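Local coordinates for CELL WALL surface anchor family protein (Streptococcus pneumoniae, PDB 3ZGH) that probably mediates adhesion to keratin 10 on host cells through a basic binding domain with an MSCRAMM-type fold, at residues 101-112 against 156-167. Sequence-based numbering, arbitrary orientation.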
loop_
_atom_site.group_PDB
_atom_site.type_symbol
_atom_site.label_atom_id
_atom_site.label_comp_id
_atom_site.label_asym_id
_atom_site.label_seq_id
_atom_site.Cartn_x
_atom_site.Cartn_y
_atom_site.Cartn_z
ATOM N N SER A 101 -6.603 8.971 17.572
ATOM C CA SER A 101 -6.339 10.234 18.253
ATOM C C SER A 101 -4.908 10.453 18.760
ATOM O O SER A 101 -4.475 11.607 18.871
ATOM C CB SER A 101 -7.301 10.341 19.424
ATOM O OG SER A 101 -8.599 10.446 18.890
ATOM N N ASP A 102 -4.175 9.369 19.042
ATOM C CA ASP A 102 -2.807 9.504 19.546
ATOM C C ASP A 102 -1.780 9.060 18.513
ATOM O O ASP A 102 -0.783 8.374 18.827
ATOM C CB ASP A 102 -2.613 8.753 20.873
ATOM C CG ASP A 102 -3.511 9.283 21.970
ATOM O OD1 ASP A 102 -3.403 10.480 22.323
ATOM O OD2 ASP A 102 -4.339 8.505 22.479
ATOM N N LEU A 103 -2.047 9.440 17.268
ATOM C CA LEU A 103 -1.088 9.264 16.190
ATOM C C LEU A 103 -0.888 10.637 15.596
ATOM O O LEU A 103 -1.856 11.396 15.436
ATOM C CB LEU A 103 -1.625 8.327 15.132
ATOM C CG LEU A 103 -1.694 6.868 15.557
ATOM C CD1 LEU A 103 -2.384 6.027 14.518
ATOM C CD2 LEU A 103 -0.284 6.347 15.831
ATOM N N GLY A 104 0.354 10.973 15.284
ATOM C CA GLY A 104 0.631 12.304 14.807
ATOM C C GLY A 104 0.499 12.393 13.309
ATOM O O GLY A 104 -0.187 11.593 12.642
ATOM N N LYS A 105 1.225 13.352 12.769
ATOM C CA LYS A 105 1.167 13.638 11.352
ATOM C C LYS A 105 2.076 12.670 10.607
ATOM O O LYS A 105 3.245 12.496 10.971
ATOM C CB LYS A 105 1.590 15.091 11.136
ATOM C CG LYS A 105 1.868 15.470 9.716
ATOM C CD LYS A 105 2.155 16.967 9.622
ATOM C CE LYS A 105 3.136 17.277 8.504
ATOM N NZ LYS A 105 4.521 16.832 8.850
ATOM N N PRO A 106 1.542 12.012 9.566
ATOM C CA PRO A 106 2.369 11.061 8.808
ATOM C C PRO A 106 3.590 11.728 8.177
ATOM O O PRO A 106 3.536 12.920 7.859
ATOM C CB PRO A 106 1.433 10.589 7.701
ATOM C CG PRO A 106 0.057 10.885 8.198
ATOM C CD PRO A 106 0.165 12.098 9.046
ATOM N N SER A 107 4.673 10.973 8.007
ATOM C CA SER A 107 5.841 11.447 7.278
ATOM C C SER A 107 5.509 11.549 5.782
ATOM O O SER A 107 4.378 11.237 5.360
ATOM C CB SER A 107 6.979 10.444 7.434
ATOM O OG SER A 107 6.649 9.216 6.772
ATOM N N GLY A 108 6.510 11.948 4.997
ATOM C CA GLY A 108 6.479 11.770 3.555
ATOM C C GLY A 108 6.328 10.279 3.243
ATOM O O GLY A 108 6.678 9.398 4.063
ATOM N N VAL A 109 5.801 9.995 2.050
ATOM C CA VAL A 109 5.587 8.626 1.612
ATOM C C VAL A 109 6.660 8.293 0.575
ATOM O O VAL A 109 6.663 8.875 -0.537
ATOM C CB VAL A 109 4.198 8.490 0.986
ATOM C CG1 VAL A 109 3.965 7.082 0.432
ATOM C CG2 VAL A 109 3.112 8.850 2.002
ATOM N N LYS A 110 7.589 7.401 0.919
ATOM C CA LYS A 110 8.586 6.978 -0.050
ATOM C C LYS A 110 7.897 6.037 -1.032
ATOM O O LYS A 110 6.990 5.275 -0.641
ATOM C CB LYS A 110 9.730 6.261 0.653
ATOM C CG LYS A 110 10.588 7.176 1.558
ATOM C CD LYS A 110 11.767 6.393 2.122
ATOM C CE LYS A 110 12.482 7.130 3.268
ATOM N NZ LYS A 110 13.080 8.440 2.861
ATOM N N ASN A 111 8.273 6.118 -2.300
ATOM C CA ASN A 111 7.739 5.199 -3.328
ATOM C C ASN A 111 8.893 4.513 -4.034
ATOM O O ASN A 111 9.906 5.165 -4.351
ATOM C CB ASN A 111 6.951 5.982 -4.379
ATOM C CG ASN A 111 5.733 6.641 -3.815
ATOM O OD1 ASN A 111 4.818 5.968 -3.372
ATOM N ND2 ASN A 111 5.692 7.962 -3.855
ATOM N N TYR A 112 8.753 3.230 -4.302
ATOM C CA TYR A 112 9.821 2.480 -4.933
ATOM C C TYR A 112 9.302 1.196 -5.533
ATOM O O TYR A 112 8.201 0.769 -5.213
ATOM C CB TYR A 112 10.996 2.216 -3.968
ATOM C CG TYR A 112 10.677 1.700 -2.599
ATOM C CD1 TYR A 112 10.928 0.369 -2.268
ATOM C CD2 TYR A 112 10.175 2.544 -1.606
ATOM C CE1 TYR A 112 10.641 -0.138 -0.962
ATOM C CE2 TYR A 112 9.891 2.047 -0.303
ATOM C CZ TYR A 112 10.129 0.701 -0.000
ATOM O OH TYR A 112 9.875 0.187 1.261
ATOM N N THR A 156 5.695 -0.179 -4.188
ATOM C CA THR A 156 5.747 -0.139 -2.726
ATOM C C THR A 156 5.844 1.304 -2.243
ATOM O O THR A 156 6.577 2.134 -2.841
ATOM C CB THR A 156 6.951 -0.962 -2.209
ATOM O OG1 THR A 156 6.802 -2.353 -2.585
ATOM C CG2 THR A 156 7.106 -0.859 -0.675
ATOM N N SER A 157 5.070 1.624 -1.196
ATOM C CA SER A 157 5.078 2.930 -0.578
ATOM C C SER A 157 5.287 2.705 0.918
ATOM O O SER A 157 4.765 1.703 1.480
ATOM C CB SER A 157 3.740 3.630 -0.822
ATOM O OG SER A 157 3.512 3.932 -2.215
ATOM N N SER A 158 6.051 3.580 1.581
ATOM C CA SER A 158 6.225 3.421 3.031
ATOM C C SER A 158 6.244 4.781 3.684
ATOM O O SER A 158 6.641 5.785 3.057
ATOM C CB SER A 158 7.518 2.674 3.386
ATOM O OG SER A 158 8.635 3.416 2.895
ATOM N N TRP A 159 5.807 4.820 4.949
ATOM C CA TRP A 159 5.749 6.078 5.712
ATOM C C TRP A 159 5.734 5.707 7.193
ATOM O O TRP A 159 5.489 4.531 7.541
ATOM C CB TRP A 159 4.516 6.905 5.340
ATOM C CG TRP A 159 3.188 6.251 5.627
ATOM C CD1 TRP A 159 2.384 6.432 6.751
ATOM C CD2 TRP A 159 2.499 5.321 4.800
ATOM N NE1 TRP A 159 1.262 5.632 6.668
ATOM C CE2 TRP A 159 1.307 4.943 5.479
ATOM C CE3 TRP A 159 2.789 4.731 3.561
ATOM C CZ2 TRP A 159 0.401 4.036 4.951
ATOM C CZ3 TRP A 159 1.876 3.816 3.033
ATOM C CH2 TRP A 159 0.695 3.484 3.731
ATOM N N THR A 160 6.005 6.688 8.042
ATOM C CA THR A 160 5.908 6.496 9.467
ATOM C C THR A 160 4.868 7.446 10.038
ATOM O O THR A 160 4.519 8.476 9.422
ATOM C CB THR A 160 7.258 6.760 10.148
ATOM O OG1 THR A 160 7.661 8.089 9.847
ATOM C CG2 THR A 160 8.338 5.767 9.647
ATOM N N VAL A 161 4.386 7.127 11.237
ATOM C CA VAL A 161 3.411 7.986 11.934
ATOM C C VAL A 161 3.805 7.983 13.403
ATOM O O VAL A 161 3.892 6.907 14.009
ATOM C CB VAL A 161 1.962 7.449 11.802
ATOM C CG1 VAL A 161 0.985 8.400 12.458
ATOM C CG2 VAL A 161 1.558 7.233 10.309
ATOM N N PRO A 162 4.035 9.173 13.989
ATOM C CA PRO A 162 4.439 9.199 15.398
ATOM C C PRO A 162 3.339 8.667 16.303
ATOM O O PRO A 162 2.151 8.910 16.047
ATOM C CB PRO A 162 4.677 10.694 15.691
ATOM C CG PRO A 162 4.837 11.353 14.328
ATOM C CD PRO A 162 4.030 10.515 13.368
ATOM N N ILE A 163 3.736 7.979 17.372
ATOM C CA ILE A 163 2.815 7.543 18.418
ATOM C C ILE A 163 2.920 8.522 19.595
ATOM O O ILE A 163 4.021 8.785 20.107
ATOM C CB ILE A 163 3.165 6.111 18.887
ATOM C CG1 ILE A 163 2.882 5.105 17.753
ATOM C CG2 ILE A 163 2.392 5.728 20.185
ATOM C CD1 ILE A 163 3.510 3.732 17.958
ATOM N N THR A 164 1.780 9.040 20.057
ATOM C CA THR A 164 1.786 10.077 21.081
ATOM C C THR A 164 0.977 9.683 22.303
ATOM O O THR A 164 0.793 10.488 23.230
ATOM C CB THR A 164 1.209 11.411 20.523
ATOM O OG1 THR A 164 -0.185 11.244 20.206
ATOM C CG2 THR A 164 1.973 11.854 19.251
ATOM N N GLY A 165 0.503 8.442 22.333
ATOM C CA GLY A 165 -0.390 8.034 23.403
ATOM C C GLY A 165 -0.968 6.663 23.111
ATOM O O GLY A 165 -0.432 5.900 22.307
ATOM N N THR A 166 -2.099 6.392 23.740
ATOM C CA THR A 166 -2.732 5.077 23.767
ATOM C C THR A 166 -3.544 4.703 22.515
ATOM O O THR A 166 -3.539 3.564 22.085
ATOM C CB THR A 166 -3.686 5.057 24.985
ATOM O OG1 THR A 166 -2.909 4.764 26.155
ATOM C CG2 THR A 166 -4.779 4.025 24.817
ATOM N N ASP A 167 -4.256 5.653 21.932
ATOM C CA ASP A 167 -5.125 5.328 20.814
ATOM C C ASP A 167 -4.338 5.305 19.496
ATOM O O ASP A 167 -4.242 6.313 18.787
ATOM C CB ASP A 167 -6.336 6.297 20.734
ATOM C CG ASP A 167 -7.210 6.021 19.509
ATOM O OD1 ASP A 167 -7.062 4.911 18.931
ATOM O OD2 ASP A 167 -8.025 6.888 19.116
HETATM O O HOH W 1 10.915 1.687 3.314
#
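Asp102 and Asp167 each accept, through the carboxylate, a backbone N-H of the opposite segment where the two meet at one end. Asp102 OD2 receives the backbone N of Asp167 at 2.9 Å on its anti lone pair, while Asp167 OD2 is met from above its carboxylate plane by the N of Ser101, at 3.0 Å. A backbone bond from Asp102 N to Asp167 O accompanies them, and Ser169 holds the second carboxylate oxygen of Asp167. Thr164 N to Asp102 O and Gly104 N to Pro162 O continue the backbone pairing.

Further along, the Ser107 hydroxyl takes the place of a backbone carbonyl as acceptor for Thr160 N. With chi1 at 67° its OG turns back to that N at 2.9 Å in an almost straight bond and donates to Gly108 O, while Ser107 N reaches Thr160 O. Regular antiparallel pairing then follows, with Lys110–Ser158 and Tyr112–Thr156 as hydrogen-bonded pairs. At the non-hydrogen-bonded pair between them, Ser157 OG donates to Asn111 OD1 (2.7 Å) and also bonds Asn88; Asn111 ND2 is held by Asn125 O and Ser127.

On the other face, Thr156 lies under the Tyr112 ring, its CB 4.2 Å from the centroid in a CH-pi contact and CG2 beneath CZ. A water joins Tyr112 OH to Ser158 OG, which sits at the ring edge. Back on the face of Asn111 and Ser157, Val109 CG1 packs on Ser157 CB (3.7 Å) and lies alongside Trp159, whose indole stacks on Phe60. Farther along, Leu103 CB touches Val161 CG1, and its CD2 runs beside Ile163.

Strands 109-114 and 154-162 are thus antiparallel neighbours inside the large sheet of this MSCRAMM-type adhesin domain; a loop shifting the register by two leads to a separate bridge at Leu103–Ile163, with the carboxylate-to-backbone bonds beyond it.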